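Local coordinates for regulating synaptic membrane exocytosis protein 2 (Rattus norvegicus, PDB 2BWQ) that probably serves as a Rab3-interacting scaffold of the presynaptic active zone that regulates synaptic vesicle exocytosis, here represented by its C2A domain, at residues S77-H80 and R81-R85; I112-T116 and A117-D121. One frame throughout, in Å; residues are numbered along the deposited sequence.

Contact 1 (S77-H80 and R81-R85). With SO4 (sulfate ion), chain B; SO4 (sulfate ion), chain C.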
loop_
_atom_site.group_PDB
_atom_site.type_symbol
_atom_site.label_atom_id
_atom_site.label_comp_id
_atom_site.label_asym_id
_atom_site.label_seq_id
_atom_site.Cartn_x
_atom_site.Cartn_y
_atom_site.Cartn_z
ATOM N N SER A 77 -1.462 -11.766 9.906
ATOM C CA SER A 77 -1.896 -12.424 11.119
ATOM C C SER A 77 -0.720 -13.194 11.689
ATOM O O SER A 77 0.069 -13.699 10.886
ATOM C CB SER A 77 -2.945 -13.467 10.758
ATOM O OG SER A 77 -3.351 -14.269 11.887
ATOM N N PRO A 78 -0.584 -13.295 13.013
ATOM C CA PRO A 78 -1.456 -12.717 14.037
ATOM C C PRO A 78 -1.137 -11.264 14.259
ATOM O O PRO A 78 0.041 -10.840 14.119
ATOM C CB PRO A 78 -1.012 -13.452 15.308
ATOM C CG PRO A 78 0.448 -13.799 15.066
ATOM C CD PRO A 78 0.512 -14.117 13.595
ATOM N N VAL A 79 -2.156 -10.468 14.547
ATOM C CA VAL A 79 -1.990 -9.047 14.918
ATOM C C VAL A 79 -2.807 -8.731 16.149
ATOM O O VAL A 79 -3.968 -9.167 16.249
ATOM C CB VAL A 79 -2.426 -8.076 13.756
ATOM C CG1 VAL A 79 -2.211 -6.609 14.200
ATOM C CG2 VAL A 79 -1.545 -8.387 12.557
ATOM N N HIS A 80 -2.210 -7.969 17.062
ATOM C CA HIS A 80 -2.771 -7.690 18.362
ATOM C C HIS A 80 -2.892 -6.177 18.588
ATOM O O HIS A 80 -1.883 -5.489 18.382
ATOM C CB HIS A 80 -1.888 -8.346 19.439
ATOM C CG HIS A 80 -1.881 -9.842 19.360
ATOM N ND1 HIS A 80 -2.797 -10.619 20.014
ATOM C CD2 HIS A 80 -1.088 -10.693 18.673
ATOM C CE1 HIS A 80 -2.584 -11.890 19.728
ATOM N NE2 HIS A 80 -1.537 -11.970 18.935
ATOM N N ARG A 81 -4.072 -5.714 19.032
ATOM C CA ARG A 81 -4.301 -4.271 19.289
ATOM C C ARG A 81 -3.140 -3.669 20.149
ATOM O O ARG A 81 -2.650 -2.530 19.921
ATOM C CB ARG A 81 -5.641 -4.113 20.022
ATOM C CG ARG A 81 -5.984 -2.699 20.454
ATOM C CD ARG A 81 -6.143 -1.795 19.290
ATOM N NE ARG A 81 -6.232 -0.374 19.653
ATOM C CZ ARG A 81 -5.228 0.365 20.147
ATOM N NH1 ARG A 81 -4.021 -0.148 20.360
ATOM N NH2 ARG A 81 -5.441 1.648 20.432
ATOM N N ARG A 82 -2.689 -4.443 21.125
ATOM C CA ARG A 82 -1.666 -3.897 22.021
ATOM C C ARG A 82 -0.344 -3.545 21.306
ATOM O O ARG A 82 0.546 -2.898 21.877
ATOM C CB ARG A 82 -1.396 -4.856 23.174
ATOM C CG ARG A 82 -0.697 -6.094 22.740
ATOM C CD ARG A 82 -0.570 -7.166 23.810
ATOM N NE ARG A 82 -1.891 -7.693 24.164
ATOM C CZ ARG A 82 -2.258 -7.977 25.418
ATOM N NH1 ARG A 82 -1.489 -7.634 26.409
ATOM N NH2 ARG A 82 -3.448 -8.495 25.664
ATOM N N GLU A 83 -0.184 -4.063 20.094
ATOM C CA GLU A 83 1.054 -3.935 19.342
ATOM C C GLU A 83 0.994 -2.679 18.462
ATOM O O GLU A 83 1.993 -2.345 17.836
ATOM C CB GLU A 83 1.199 -5.136 18.371
ATOM C CG GLU A 83 1.474 -6.478 19.076
ATOM C CD GLU A 83 1.328 -7.699 18.141
ATOM O OE1 GLU A 83 0.711 -7.642 17.022
ATOM O OE2 GLU A 83 1.888 -8.761 18.526
ATOM N N PHE A 84 -0.126 -1.994 18.404
ATOM C CA PHE A 84 -0.263 -0.954 17.348
ATOM C C PHE A 84 0.737 0.178 17.514
ATOM O O PHE A 84 1.160 0.692 16.478
ATOM C CB PHE A 84 -1.664 -0.380 17.375
ATOM C CG PHE A 84 -2.712 -1.240 16.693
ATOM C CD1 PHE A 84 -2.432 -2.526 16.225
ATOM C CD2 PHE A 84 -3.994 -0.742 16.585
ATOM C CE1 PHE A 84 -3.476 -3.280 15.597
ATOM C CE2 PHE A 84 -5.048 -1.500 16.000
ATOM C CZ PHE A 84 -4.746 -2.742 15.517
ATOM N N ARG A 85 1.146 0.553 18.724
ATOM C CA ARG A 85 2.123 1.659 18.877
ATOM C C ARG A 85 3.478 1.332 18.313
ATOM O O ARG A 85 4.292 2.221 18.086
ATOM C CB ARG A 85 2.266 2.094 20.344
ATOM C CG ARG A 85 1.100 2.915 20.836
ATOM C CD ARG A 85 1.316 3.521 22.242
ATOM N NE ARG A 85 0.070 3.975 22.874
ATOM C CZ ARG A 85 -0.420 3.506 24.026
ATOM N NH1 ARG A 85 0.229 2.571 24.725
ATOM N NH2 ARG A 85 -1.565 3.991 24.499
HETATM S S SO4 B . -4.917 -7.708 22.053
HETATM O O1 SO4 B . -4.022 -6.535 22.248
HETATM O O2 SO4 B . -6.150 -7.505 22.778
HETATM O O3 SO4 B . -5.246 -7.934 20.651
HETATM O O4 SO4 B . -4.274 -8.917 22.597
HETATM S S SO4 C . 1.307 -5.849 27.738
HETATM O O1 SO4 C . 1.686 -4.410 27.880
HETATM O O2 SO4 C . 0.963 -6.211 26.386
HETATM O O3 SO4 C . 2.591 -6.591 27.824
HETATM O O4 SO4 C . 0.375 -6.205 28.775
HETATM O O HOH W 1 1.750 -7.973 14.822
#
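E83 lays its carboxylate against the root of the H80 side chain, CD standing 3.5 Å from H80 CB while OE2 reaches to 3.6 Å of H80 CD2 in the conformer described. The imidazole and carboxylate planes are nearly perpendicular, 82° apart. OE1 turns back to accept a hydrogen bond from H80 N at 2.9 Å, the donor lying above the carboxylate plane, 61° out of it. E83 CG lies beside its own backbone N (chi1 -70°), which brings the extended side chain back over H80. The backbone supplies a second bond between the same residues, E83 N giving to H80 O at 2.8 Å and closing the first 3-10 turn, so that H80 is held through both its N and its O.

On the outside of this turn sits a sulfate, probably from the crystallisation liquor. R81 N meets its O3 at 3.0 Å and R82 N its O1 at 2.7 Å; these amides at the N-terminal start of the 3-10 segment point at the anion, and their dipoles may add to the attraction of R82. R82 NE and NH2 also bond it, H80 ND1 does so weakly, and R82 NH1 reaches a second sulfate through O2 at 2.8 Å.

On the inner side, V79 CG1 abuts the edge of the F84 ring, 3.8 Å from CE1, while R81 CA lies over one ring face. The turn joins strand 69-76 to strand 88-95, which belong to different sheets; V79 packs on F13 and L20 of strands 6-14 and 19-28, and F84 meets F13 edge-to-face.

Contact 2 (I112-T116 and A117-D121)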
loop_
_atom_site.group_PDB
_atom_site.type_symbol
_atom_site.label_atom_id
_atom_site.label_comp_id
_atom_site.label_asym_id
_atom_site.label_seq_id
_atom_site.Cartn_x
_atom_site.Cartn_y
_atom_site.Cartn_z
ATOM N N ILE A 112 2.196 4.176 7.191
ATOM C CA ILE A 112 1.014 4.365 8.056
ATOM C C ILE A 112 1.304 3.757 9.401
ATOM O O ILE A 112 1.434 2.539 9.527
ATOM C CB ILE A 112 -0.228 3.713 7.405
ATOM C CG1 ILE A 112 -0.562 4.391 6.075
ATOM C CG2 ILE A 112 -1.459 3.786 8.383
ATOM C CD1 ILE A 112 -1.739 3.743 5.367
ATOM N N GLU A 113 1.397 4.564 10.420
ATOM C CA GLU A 113 1.501 4.097 11.818
ATOM C C GLU A 113 0.180 3.461 12.249
ATOM O O GLU A 113 -0.878 4.120 12.105
ATOM C CB GLU A 113 1.847 5.263 12.769
ATOM C CG GLU A 113 3.263 5.782 12.515
ATOM C CD GLU A 113 4.317 4.919 13.117
ATOM O OE1 GLU A 113 4.064 3.907 13.786
ATOM O OE2 GLU A 113 5.485 5.277 12.883
ATOM N N LEU A 114 0.203 2.231 12.753
ATOM C CA LEU A 114 -1.063 1.587 13.123
ATOM C C LEU A 114 -1.836 2.343 14.183
ATOM O O LEU A 114 -3.077 2.346 14.111
ATOM C CB LEU A 114 -0.866 0.137 13.571
ATOM C CG LEU A 114 -1.017 -0.909 12.464
ATOM C CD1 LEU A 114 -2.511 -0.907 12.045
ATOM C CD2 LEU A 114 -0.102 -0.648 11.280
ATOM N N GLU A 115 -1.149 2.987 15.138
ATOM C CA GLU A 115 -1.849 3.541 16.296
ATOM C C GLU A 115 -2.828 4.620 15.891
ATOM O O GLU A 115 -3.776 4.832 16.638
ATOM C CB GLU A 115 -0.816 4.118 17.270
ATOM C CG GLU A 115 -1.386 4.714 18.570
ATOM C CD GLU A 115 -1.897 3.691 19.585
ATOM O OE1 GLU A 115 -1.979 2.450 19.333
ATOM O OE2 GLU A 115 -2.224 4.144 20.719
ATOM N N THR A 116 -2.605 5.297 14.785
ATOM C CA THR A 116 -3.573 6.288 14.382
ATOM C C THR A 116 -4.166 6.028 13.027
ATOM O O THR A 116 -4.710 6.936 12.404
ATOM C CB THR A 116 -2.946 7.710 14.427
ATOM O OG1 THR A 116 -1.731 7.694 13.678
ATOM C CG2 THR A 116 -2.671 8.155 15.932
ATOM N N ALA A 117 -3.996 4.828 12.498
ATOM C CA ALA A 117 -4.486 4.500 11.179
ATOM C C ALA A 117 -6.020 4.554 11.122
ATOM O O ALA A 117 -6.738 4.373 12.127
ATOM C CB ALA A 117 -4.061 3.060 10.839
ATOM N N LEU A 118 -6.500 4.831 9.937
ATOM C CA LEU A 118 -7.943 4.808 9.631
ATOM C C LEU A 118 -8.453 3.367 9.481
ATOM O O LEU A 118 -8.610 2.872 8.368
ATOM C CB LEU A 118 -8.211 5.613 8.328
ATOM C CG LEU A 118 -7.985 7.120 8.459
ATOM C CD1 LEU A 118 -7.794 7.756 7.097
ATOM C CD2 LEU A 118 -9.133 7.782 9.129
ATOM N N LEU A 119 -8.676 2.707 10.598
ATOM C CA LEU A 119 -9.115 1.306 10.583
ATOM C C LEU A 119 -10.625 1.204 10.523
ATOM O O LEU A 119 -11.230 0.510 11.363
ATOM C CB LEU A 119 -8.557 0.617 11.842
ATOM C CG LEU A 119 -7.023 0.662 11.894
ATOM C CD1 LEU A 119 -6.529 0.011 13.184
ATOM C CD2 LEU A 119 -6.396 -0.054 10.728
ATOM N N ASP A 120 -11.214 1.869 9.556
ATOM C CA ASP A 120 -12.659 2.049 9.479
ATOM C C ASP A 120 -13.253 1.209 8.367
ATOM O O ASP A 120 -14.448 1.284 8.144
ATOM C CB ASP A 120 -12.955 3.527 9.260
ATOM C CG ASP A 120 -12.329 4.090 7.977
ATOM O OD1 ASP A 120 -11.725 3.312 7.190
ATOM O OD2 ASP A 120 -12.517 5.300 7.700
ATOM N N ASP A 121 -12.472 0.311 7.764
ATOM C CA ASP A 121 -12.962 -0.525 6.646
ATOM C C ASP A 121 -13.512 0.264 5.482
ATOM O O ASP A 121 -14.381 -0.300 4.772
ATOM C CB ASP A 121 -13.981 -1.586 7.132
ATOM C CG ASP A 121 -14.091 -2.707 6.168
ATOM O OD1 ASP A 121 -13.075 -3.139 5.601
ATOM O OD2 ASP A 121 -15.227 -3.187 5.900
HETATM O O HOH W 2 -5.688 3.181 14.487
HETATM O O HOH W 3 -6.670 4.121 14.919
#
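I112 and A117 meet through methyl groups, I112 CG2 lying 3.7 Å from A117 CB. CG2 of I112 is the branch opposite the backbone N across the CA-CB bond, and the contact belongs to it rather than to the longer CG1-CD1 arm. In the conformer described, L114 sends CD1 to the same alanine, 4.4 Å from A117 CB, and also to L119, whose CD2 it touches at 4.2 Å. The two leucine side chains cross at about a right angle, each offering one methyl. With CG of L119 opposite its carbonyl carbon (chi1 -60°), the isobutyl group turns back toward the preceding residues. Together these contacts form a small apolar patch around the alanine methyl.

Polar contacts run through the backbone. A117 N gives a hydrogen bond to L114 O at 3.1 Å, nearly straight at 162°, yet it arrives from well above the carbonyl plane, 71° out of it. The L114 carbonyl oxygen is also close to the alanine methyl, 3.5 Å from A117 CB. One residue earlier, T116 N makes only a weak bond to E113 O at 3.4 Å. Further on, the chain bends twice more: L119 N bonds weakly to A117 O, and D120 N weakly to L118 O, each at 3.0 Å.

Those last two bonds belong to successive inverse gamma turns centred on L118 and L119. They follow a short 3-10 turn at the end of strand 105-113 and lead to strand 123-127 of the other sheet, making this a sheet-to-sheet connection of the C2 beta-sandwich, with L114 and L119 both packed on F84.

Overall arrangement
From the N terminus, contact 1 comes first, closing a tight turn between strands 69-76 and 88-95. Contact 2 opens only after strand 105-113 has begun and closes the turn leading to strand 123-127, so the two lie in series, neither nested nor crossed. Both loops pass from one sheet of the sandwich to the other, and their centres are about 12 Å apart. They touch directly: R85 makes a salt bridge to E115, and F84 packs on E115 and L119. These links tie neighbouring connections together at one end of the sandwich, away from the loops that bind calcium in calcium-dependent C2 domains.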